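Local coordinates for possible hydrolase (Mycobacterium tuberculosis, PDB 6WYN), which hydrolyses carboxylic esters, preferring short, straight-chain alkyl esters such as butanoates, and probably serves ester or lipid metabolism, at residues L215-A220 with W246-D251; I273-G278 with A290-R295; H303-S308 with I321-G326. One frame throughout, in Å; residues are numbered along the deposited sequence.

Interaction 1 of 3, residues L215-A220 with W246-D251; sequences LDLTIA and WVWRYD
Trp248 reaches helix 211-221 with the far end of its indole. The six-membered ring presents its edge, and Thr218 OG1 lies close to the ring plane, 3.7 Å from Trp248 CH2. Next along the same rim, Leu217 CD2 approaches Trp248 CZ2 at 4.5 Å, a looser apolar touch from a largely solvent-exposed leucine. The two helix residues therefore meet the rim of the indole and not its faces. The threonine's touch on Trp248 CH2 is plain van der Waals packing, for its hydroxyl is hydrogen-bonded to Met214 O, one turn back in its own helix. A chi1 of -55° keeps OG1 beside the backbone N, where it can both bond that carbonyl and meet the indole edge.

Further contacts hold the indole. Tyr250 OH lies over one face, nearer its rim than its centre, 3.4 Å from the plane. In return, Trp248 CB rests 3.7 Å from the plane of the Tyr250 ring. Phe208 brings its ring against Trp248 with the planes steeply inclined, and the side chain of Met214 also touches Trp248. The backbone of Trp248 belongs to a short antiparallel pair, strand 246-248 with strand 238-240. This is a surface contact; the side chain of Trp248 is about 11 Å from Gly91, a residue involved in substrate selectivity. Its helix and two-stranded sheet, apart from the central sheet, are consistent with the cap domain inserted into an alpha/beta-hydrolase fold.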
loop_
_atom_site.group_PDB
_atom_site.type_symbol
_atom_site.label_atom_id
_atom_site.label_comp_id
_atom_site.label_asym_id
_atom_site.label_seq_id
_atom_site.Cartn_x
_atom_site.Cartn_y
_atom_site.Cartn_z
ATOM N N LEU A 215 7.971 -2.215 18.274
ATOM C CA LEU A 215 7.670 -0.772 18.378
ATOM C C LEU A 215 8.980 0.040 18.471
ATOM O O LEU A 215 9.058 1.042 17.772
ATOM C CB LEU A 215 6.732 -0.560 19.559
ATOM C CG LEU A 215 6.277 0.879 19.754
ATOM C CD1 LEU A 215 5.655 1.458 18.502
ATOM C CD2 LEU A 215 5.325 0.975 20.919
ATOM N N ASP A 216 10.015 -0.462 19.148
ATOM C CA ASP A 216 11.327 0.231 19.332
ATOM C C ASP A 216 12.028 0.389 17.980
ATOM O O ASP A 216 12.516 1.476 17.689
ATOM C CB ASP A 216 12.197 -0.518 20.352
ATOM C CG ASP A 216 11.765 -0.309 21.807
ATOM O OD1 ASP A 216 11.023 0.683 22.099
ATOM O OD2 ASP A 216 12.200 -1.115 22.671
ATOM N N LEU A 217 11.989 -0.664 17.160
ATOM C CA LEU A 217 12.493 -0.708 15.771
ATOM C C LEU A 217 11.764 0.334 14.905
ATOM O O LEU A 217 12.403 1.095 14.189
ATOM C CB LEU A 217 12.243 -2.147 15.312
ATOM C CG LEU A 217 13.328 -2.749 14.435
ATOM C CD1 LEU A 217 14.697 -2.608 15.101
ATOM C CD2 LEU A 217 13.000 -4.210 14.115
ATOM N N THR A 218 10.444 0.431 15.018
ATOM C CA THR A 218 9.606 1.348 14.203
ATOM C C THR A 218 9.842 2.789 14.685
ATOM O O THR A 218 9.944 3.715 13.869
ATOM C CB THR A 218 8.156 0.896 14.335
ATOM O OG1 THR A 218 8.109 -0.485 13.969
ATOM C CG2 THR A 218 7.219 1.706 13.493
ATOM N N ILE A 219 9.974 2.978 15.998
ATOM C CA ILE A 219 10.338 4.311 16.541
ATOM C C ILE A 219 11.711 4.680 15.957
ATOM O O ILE A 219 11.829 5.779 15.421
ATOM C CB ILE A 219 10.329 4.308 18.080
ATOM C CG1 ILE A 219 8.908 4.137 18.624
ATOM C CG2 ILE A 219 10.988 5.600 18.599
ATOM C CD1 ILE A 219 8.829 3.885 20.124
ATOM N N ALA A 220 12.703 3.789 16.054
ATOM C CA ALA A 220 14.070 4.056 15.560
ATOM C C ALA A 220 14.036 4.522 14.107
ATOM O O ALA A 220 14.803 5.389 13.776
ATOM C CB ALA A 220 14.980 2.859 15.761
ATOM N N TRP A 246 6.682 -12.322 19.411
ATOM C CA TRP A 246 5.988 -11.617 18.303
ATOM C C TRP A 246 6.762 -11.728 16.990
ATOM O O TRP A 246 8.003 -11.782 17.034
ATOM C CB TRP A 246 5.774 -10.158 18.665
ATOM C CG TRP A 246 5.027 -9.992 19.936
ATOM C CD1 TRP A 246 5.451 -10.281 21.202
ATOM C CD2 TRP A 246 3.681 -9.522 20.054
ATOM N NE1 TRP A 246 4.470 -9.974 22.109
ATOM C CE2 TRP A 246 3.370 -9.516 21.432
ATOM C CE3 TRP A 246 2.725 -9.087 19.132
ATOM C CZ2 TRP A 246 2.139 -9.059 21.906
ATOM C CZ3 TRP A 246 1.507 -8.652 19.598
ATOM C CH2 TRP A 246 1.217 -8.641 20.965
ATOM N N VAL A 247 6.032 -11.691 15.863
ATOM C CA VAL A 247 6.603 -11.719 14.483
ATOM C C VAL A 247 5.873 -10.698 13.591
ATOM O O VAL A 247 4.701 -10.311 13.931
ATOM C CB VAL A 247 6.504 -13.156 13.939
ATOM C CG1 VAL A 247 6.938 -13.249 12.483
ATOM C CG2 VAL A 247 7.315 -14.112 14.823
ATOM N N TRP A 248 6.537 -10.238 12.534
ATOM C CA TRP A 248 5.924 -9.432 11.444
ATOM C C TRP A 248 4.966 -10.312 10.636
ATOM O O TRP A 248 5.274 -11.502 10.380
ATOM C CB TRP A 248 6.971 -8.789 10.529
ATOM C CG TRP A 248 7.876 -7.788 11.203
ATOM C CD1 TRP A 248 9.232 -7.897 11.379
ATOM C CD2 TRP A 248 7.512 -6.498 11.757
ATOM N NE1 TRP A 248 9.721 -6.770 11.992
ATOM C CE2 TRP A 248 8.695 -5.905 12.256
ATOM C CE3 TRP A 248 6.311 -5.779 11.878
ATOM C CZ2 TRP A 248 8.711 -4.641 12.857
ATOM C CZ3 TRP A 248 6.328 -4.537 12.475
ATOM C CH2 TRP A 248 7.515 -3.974 12.960
ATOM N N ARG A 249 3.877 -9.713 10.174
ATOM C CA ARG A 249 2.885 -10.375 9.293
ATOM C C ARG A 249 3.474 -10.475 7.888
ATOM O O ARG A 249 3.045 -11.384 7.115
ATOM C CB ARG A 249 1.541 -9.636 9.327
ATOM C CG ARG A 249 0.670 -9.930 10.533
ATOM C CD ARG A 249 -0.780 -9.460 10.309
ATOM N NE ARG A 249 -1.474 -9.519 11.563
ATOM C CZ ARG A 249 -2.046 -10.605 12.064
ATOM N NH1 ARG A 249 -2.021 -11.747 11.395
ATOM N NH2 ARG A 249 -2.615 -10.532 13.245
ATOM N N TYR A 250 4.412 -9.602 7.504
ATOM C CA TYR A 250 4.897 -9.626 6.106
ATOM C C TYR A 250 6.124 -10.542 5.981
ATOM O O TYR A 250 6.884 -10.716 6.915
ATOM C CB TYR A 250 5.296 -8.246 5.570
ATOM C CG TYR A 250 6.315 -7.499 6.394
ATOM C CD1 TYR A 250 7.686 -7.669 6.208
ATOM C CD2 TYR A 250 5.896 -6.645 7.393
ATOM C CE1 TYR A 250 8.613 -6.955 6.968
ATOM C CE2 TYR A 250 6.798 -5.921 8.159
ATOM C CZ TYR A 250 8.160 -6.063 7.929
ATOM O OH TYR A 250 9.004 -5.354 8.728
ATOM N N ASP A 251 6.285 -11.078 4.793
ATOM C CA ASP A 251 7.404 -11.948 4.390
ATOM C C ASP A 251 8.504 -10.983 3.977
ATOM O O ASP A 251 8.198 -10.041 3.150
ATOM C CB ASP A 251 6.989 -12.854 3.229
ATOM C CG ASP A 251 7.994 -13.957 2.856
ATOM O OD1 ASP A 251 8.944 -14.155 3.588
ATOM O OD2 ASP A 251 7.840 -14.529 1.795
#

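Interaction 2 of 3, residues I273-G278 with A290-R295; sequences ITLVRG and AELHRR
Strand 273-278 packs against helix 286-295 with the backbones well separated, the nearest CA atoms being those of Ile273 and Leu292 at 8.9 Å. The two are the first strand and the helix of a beta-alpha-beta unit that returns to the sheet as strand 299-305, parallel to and beside the first strand, near one margin of the alpha/beta-hydrolase sheet.

One helix residue does the work. Leu292 points at the strand and sends its methyl CD2 between two strand side chains that lie on the same face of the sheet, Ile273 and Leu275. Its reach comes from a fully extended path: CG is anti to the backbone N (chi1 178°), and CD2 is the methyl anti to CA, since the chi2 of 58° belongs to CD1. All three residues are buried, and the chemistry is purely apolar, at ordinary van der Waals distances.

Around this trio the sheet supplies more hydrocarbon. Leu177 on strand 174-178 touches both Ile273 and Leu275, and Val302 on strand 299-305 touches Leu275. Toward helix 260-268, Arg295 forms a salt bridge with Asp267 and both Arg295 and Glu291 touch Trp263; Glu291 OE2 is hydrogen-bonded to Ser183 OG. At the strand's C-terminal end the backbone N of Gly278 hydrogen-bonds OD1 of Asp179, the inferred triad acid, and the side chain of Leu275 is about 6 Å from that of Asp179. At the contact itself, Leu292 CD2 lies 4.3 Å from Ile273 CG2 and 4.2 Å from Leu275 CD2.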
loop_
_atom_site.group_PDB
_atom_site.type_symbol
_atom_site.label_atom_id
_atom_site.label_comp_id
_atom_site.label_asym_id
_atom_site.label_seq_id
_atom_site.Cartn_x
_atom_site.Cartn_y
_atom_site.Cartn_z
ATOM N N ILE A 273 -3.116 8.951 -15.034
ATOM C CA ILE A 273 -2.229 8.774 -13.863
ATOM C C ILE A 273 -2.030 10.086 -13.130
ATOM O O ILE A 273 -1.613 11.082 -13.778
ATOM C CB ILE A 273 -0.876 8.218 -14.304
ATOM C CG1 ILE A 273 -1.028 6.847 -14.967
ATOM C CG2 ILE A 273 0.062 8.177 -13.098
ATOM C CD1 ILE A 273 0.243 6.339 -15.604
ATOM N N THR A 274 -2.287 10.071 -11.820
ATOM C CA THR A 274 -1.960 11.178 -10.892
ATOM C C THR A 274 -0.820 10.683 -10.028
ATOM O O THR A 274 -0.902 9.564 -9.551
ATOM C CB THR A 274 -3.177 11.605 -10.071
ATOM O OG1 THR A 274 -4.164 12.054 -11.009
ATOM C CG2 THR A 274 -2.847 12.694 -9.079
ATOM N N LEU A 275 0.171 11.502 -9.763
ATOM C CA LEU A 275 1.238 11.108 -8.835
ATOM C C LEU A 275 1.092 11.971 -7.610
ATOM O O LEU A 275 0.793 13.184 -7.769
ATOM C CB LEU A 275 2.601 11.291 -9.519
ATOM C CG LEU A 275 3.857 11.147 -8.663
ATOM C CD1 LEU A 275 3.996 9.706 -8.180
ATOM C CD2 LEU A 275 5.087 11.537 -9.480
ATOM N N VAL A 276 1.362 11.388 -6.448
ATOM C CA VAL A 276 1.401 12.104 -5.154
ATOM C C VAL A 276 2.792 11.881 -4.611
ATOM O O VAL A 276 3.099 10.684 -4.333
ATOM C CB VAL A 276 0.305 11.651 -4.168
ATOM C CG1 VAL A 276 0.392 12.425 -2.851
ATOM C CG2 VAL A 276 -1.081 11.785 -4.757
ATOM N N ARG A 277 3.582 12.945 -4.438
ATOM C CA ARG A 277 4.890 12.775 -3.784
ATOM C C ARG A 277 4.824 13.277 -2.349
ATOM O O ARG A 277 4.082 14.244 -2.068
ATOM C CB ARG A 277 6.022 13.525 -4.508
ATOM C CG ARG A 277 6.488 12.916 -5.820
ATOM C CD ARG A 277 7.697 13.675 -6.397
ATOM N NE ARG A 277 8.608 13.855 -5.281
ATOM C CZ ARG A 277 9.031 15.045 -4.803
ATOM N NH1 ARG A 277 8.731 16.154 -5.456
ATOM N NH2 ARG A 277 9.749 15.117 -3.677
ATOM N N GLY A 278 5.654 12.702 -1.517
ATOM C CA GLY A 278 6.044 13.278 -0.221
ATOM C C GLY A 278 7.122 14.326 -0.428
ATOM O O GLY A 278 8.145 13.987 -1.017
ATOM N N ALA A 290 9.213 13.734 -14.570
ATOM C CA ALA A 290 9.207 14.089 -16.004
ATOM C C ALA A 290 9.142 12.826 -16.866
ATOM O O ALA A 290 8.475 12.848 -17.920
ATOM C CB ALA A 290 10.439 14.925 -16.327
ATOM N N GLU A 291 9.873 11.787 -16.510
ATOM C CA GLU A 291 9.870 10.505 -17.296
ATOM C C GLU A 291 8.447 9.942 -17.302
ATOM O O GLU A 291 7.904 9.557 -18.357
ATOM C CB GLU A 291 10.917 9.547 -16.705
ATOM C CG GLU A 291 10.925 8.154 -17.339
ATOM C CD GLU A 291 11.886 7.183 -16.704
ATOM O OE1 GLU A 291 12.441 6.332 -17.467
ATOM O OE2 GLU A 291 12.157 7.315 -15.473
ATOM N N LEU A 292 7.785 9.996 -16.162
ATOM C CA LEU A 292 6.398 9.488 -16.069
ATOM C C LEU A 292 5.483 10.334 -16.954
ATOM O O LEU A 292 4.639 9.758 -17.698
ATOM C CB LEU A 292 5.955 9.516 -14.614
ATOM C CG LEU A 292 4.528 9.066 -14.358
ATOM C CD1 LEU A 292 4.306 7.661 -14.870
ATOM C CD2 LEU A 292 4.227 9.147 -12.882
ATOM N N HIS A 293 5.668 11.653 -16.965
ATOM C CA HIS A 293 4.844 12.547 -17.809
ATOM C C HIS A 293 5.038 12.164 -19.280
ATOM O O HIS A 293 4.051 12.094 -20.005
ATOM C CB HIS A 293 5.153 14.050 -17.580
ATOM C CG HIS A 293 4.500 14.857 -18.649
ATOM N ND1 HIS A 293 5.181 15.247 -19.797
ATOM C CD2 HIS A 293 3.206 15.189 -18.838
ATOM C CE1 HIS A 293 4.332 15.820 -20.630
ATOM N NE2 HIS A 293 3.106 15.802 -20.057
ATOM N N ARG A 294 6.279 11.965 -19.703
ATOM C CA ARG A 294 6.597 11.735 -21.140
ATOM C C ARG A 294 6.020 10.390 -21.604
ATOM O O ARG A 294 5.474 10.344 -22.716
ATOM C CB ARG A 294 8.111 11.822 -21.356
ATOM C CG ARG A 294 8.642 13.255 -21.319
ATOM C CD ARG A 294 10.043 13.416 -21.920
ATOM N NE ARG A 294 10.924 12.477 -21.244
ATOM C CZ ARG A 294 11.594 12.735 -20.123
ATOM N NH1 ARG A 294 11.531 13.954 -19.596
ATOM N NH2 ARG A 294 12.324 11.781 -19.553
ATOM N N ARG A 295 6.054 9.355 -20.756
ATOM C CA ARG A 295 5.607 7.995 -21.182
ATOM C C ARG A 295 4.085 7.825 -21.055
ATOM O O ARG A 295 3.501 7.179 -21.948
ATOM C CB ARG A 295 6.349 6.923 -20.379
ATOM C CG ARG A 295 7.864 7.048 -20.438
ATOM C CD ARG A 295 8.452 6.539 -21.738
ATOM N NE ARG A 295 9.631 5.722 -21.495
ATOM C CZ ARG A 295 9.647 4.396 -21.532
ATOM N NH1 ARG A 295 8.542 3.729 -21.809
ATOM N NH2 ARG A 295 10.770 3.743 -21.294
#

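Interaction 3 of 3, residues H303-S308 with I321-G326; sequences HIVEKS and IEIVRG
Ile323 of helix 317-328 lies over one face of the His303 imidazole while its end methyl reaches on to Val305. The branch methyl CG2 makes a CH-pi contact, 4.1 Å from the centroid of the His303 ring and only 4° off the ring normal. The longer arm takes another route: Ile323 CG1 passes 3.8 Å from His303 ND1, and CD1 ends 3.7 Å from His303 CB. That same CD1 is 3.9 Å from Val305 CG2, so one methyl touches two residues of the strand.

In Ile323, chi1 of -70° places CG2 anti to the backbone N and CG1 beside it; a nearly extended second torsion then carries CD1 to the strand. His303, with CG anti to the carbonyl carbon (chi1 -56°), turns a ring face to Ile323, and the two side chains run past each other in opposite senses.

On the adjoining strand 273-278, Val276 touches both Val305 and Ile323. Strand 299-305 ends in a type II beta turn, Val305 to Ser308, and the chain goes on to His310, the inferred catalytic histidine. A helix packed on the last strand of the central sheet, after the histidine loop, is characteristic of the alpha/beta-hydrolase fold.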
loop_
_atom_site.group_PDB
_atom_site.type_symbol
_atom_site.label_atom_id
_atom_site.label_comp_id
_atom_site.label_asym_id
_atom_site.label_seq_id
_atom_site.Cartn_x
_atom_site.Cartn_y
_atom_site.Cartn_z
ATOM N N HIS A 303 1.160 16.003 -7.217
ATOM C CA HIS A 303 0.838 16.772 -6.003
ATOM C C HIS A 303 1.962 16.524 -5.037
ATOM O O HIS A 303 2.284 15.331 -4.785
ATOM C CB HIS A 303 -0.451 16.296 -5.366
ATOM C CG HIS A 303 -1.575 16.349 -6.298
ATOM N ND1 HIS A 303 -2.527 17.301 -6.185
ATOM C CD2 HIS A 303 -1.854 15.624 -7.403
ATOM C CE1 HIS A 303 -3.380 17.167 -7.158
ATOM N NE2 HIS A 303 -3.025 16.113 -7.896
ATOM N N ILE A 304 2.541 17.585 -4.519
ATOM C CA ILE A 304 3.711 17.439 -3.627
ATOM C C ILE A 304 3.191 17.794 -2.248
ATOM O O ILE A 304 2.752 18.959 -2.088
ATOM C CB ILE A 304 4.894 18.300 -4.118
ATOM C CG1 ILE A 304 5.311 17.891 -5.530
ATOM C CG2 ILE A 304 6.055 18.227 -3.137
ATOM C CD1 ILE A 304 6.327 18.824 -6.161
ATOM N N VAL A 305 3.210 16.828 -1.318
ATOM C CA VAL A 305 2.598 16.968 0.024
ATOM C C VAL A 305 3.688 17.362 0.997
ATOM O O VAL A 305 4.577 16.528 1.306
ATOM C CB VAL A 305 1.831 15.713 0.489
ATOM C CG1 VAL A 305 1.274 15.881 1.899
ATOM C CG2 VAL A 305 0.712 15.390 -0.483
ATOM N N GLU A 306 3.581 18.587 1.481
ATOM C CA GLU A 306 4.567 19.176 2.420
ATOM C C GLU A 306 4.564 18.341 3.704
ATOM O O GLU A 306 3.481 17.948 4.164
ATOM C CB GLU A 306 4.265 20.661 2.699
ATOM C CG GLU A 306 5.427 21.355 3.426
ATOM C CD GLU A 306 5.268 22.831 3.794
ATOM O OE1 GLU A 306 6.163 23.337 4.556
ATOM O OE2 GLU A 306 4.258 23.476 3.331
ATOM N N LYS A 307 5.750 18.054 4.213
ATOM C CA LYS A 307 6.058 17.432 5.522
ATOM C C LYS A 307 5.587 15.967 5.518
ATOM O O LYS A 307 5.163 15.497 6.566
ATOM C CB LYS A 307 5.425 18.249 6.652
ATOM C CG LYS A 307 6.098 19.597 6.891
ATOM C CD LYS A 307 5.411 20.497 7.897
ATOM C CE LYS A 307 6.327 21.637 8.300
ATOM N NZ LYS A 307 5.579 22.777 8.868
ATOM N N SER A 308 5.568 15.320 4.354
ATOM C CA SER A 308 5.341 13.859 4.223
ATOM C C SER A 308 6.623 13.207 3.738
ATOM O O SER A 308 7.239 13.716 2.775
ATOM C CB SER A 308 4.202 13.541 3.292
ATOM O OG SER A 308 4.045 12.124 3.174
ATOM N N ILE A 321 -6.377 12.456 1.603
ATOM C CA ILE A 321 -7.857 12.363 1.462
ATOM C C ILE A 321 -8.341 13.446 0.470
ATOM O O ILE A 321 -9.083 13.156 -0.483
ATOM C CB ILE A 321 -8.505 12.436 2.856
ATOM C CG1 ILE A 321 -8.261 11.155 3.665
ATOM C CG2 ILE A 321 -9.997 12.722 2.704
ATOM C CD1 ILE A 321 -8.287 11.358 5.181
ATOM N N GLU A 322 -7.876 14.685 0.626
ATOM C CA GLU A 322 -8.346 15.816 -0.214
ATOM C C GLU A 322 -7.938 15.536 -1.643
ATOM O O GLU A 322 -8.756 15.747 -2.545
ATOM C CB GLU A 322 -7.845 17.164 0.317
ATOM C CG GLU A 322 -8.612 17.630 1.551
ATOM C CD GLU A 322 -10.059 17.127 1.752
ATOM O OE1 GLU A 322 -10.352 16.613 2.870
ATOM O OE2 GLU A 322 -10.910 17.230 0.815
ATOM N N ILE A 323 -6.730 15.040 -1.878
ATOM C CA ILE A 323 -6.306 14.788 -3.278
ATOM C C ILE A 323 -7.155 13.653 -3.850
ATOM O O ILE A 323 -7.530 13.707 -5.031
ATOM C CB ILE A 323 -4.814 14.416 -3.363
ATOM C CG1 ILE A 323 -3.924 15.612 -3.041
ATOM C CG2 ILE A 323 -4.499 13.808 -4.726
ATOM C CD1 ILE A 323 -2.563 15.205 -2.534
ATOM N N VAL A 324 -7.367 12.587 -3.086
ATOM C CA VAL A 324 -8.141 11.437 -3.630
ATOM C C VAL A 324 -9.585 11.897 -3.866
ATOM O O VAL A 324 -10.158 11.535 -4.906
ATOM C CB VAL A 324 -8.059 10.224 -2.687
ATOM C CG1 VAL A 324 -9.101 9.169 -3.063
ATOM C CG2 VAL A 324 -6.648 9.660 -2.699
ATOM N N ARG A 325 -10.140 12.669 -2.933
ATOM C CA ARG A 325 -11.506 13.229 -3.089
ATOM C C ARG A 325 -11.603 14.017 -4.403
ATOM O O ARG A 325 -12.631 13.845 -5.111
ATOM C CB ARG A 325 -11.914 14.086 -1.888
ATOM C CG ARG A 325 -13.416 14.350 -1.921
ATOM C CD ARG A 325 -13.891 15.050 -0.681
ATOM N NE ARG A 325 -14.018 14.129 0.440
ATOM C CZ ARG A 325 -13.424 14.294 1.615
ATOM N NH1 ARG A 325 -12.631 15.334 1.827
ATOM N NH2 ARG A 325 -13.607 13.399 2.570
ATOM N N GLY A 326 -10.557 14.779 -4.749
ATOM C CA GLY A 326 -10.498 15.606 -5.974
ATOM C C GLY A 326 -10.540 14.746 -7.219
ATOM O O GLY A 326 -11.263 15.074 -8.160
#

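Interactions 2 and 3 belong to one region of the central sheet: strands 273-278 and 299-305 are neighbours, joined by backbone hydrogen bonds such as Arg277 N to His303 O (2.7 Å). Their helices lie on opposite faces of the sheet: Leu275 faces helix 286-295, while the next residue, Val276, touches Ile323. Interaction 2 is fully buried and all aliphatic, whereas interaction 3, at the outermost strand, is partly buried and adds an imidazole face to the aliphatic contacts. Interaction 1 stands apart, its centre 31 Å from that of interaction 2 and 27 Å from that of interaction 3. It is a surface contact, made at an indole edge by a hydroxyl and a methyl, and uses none of the central sheet's strands.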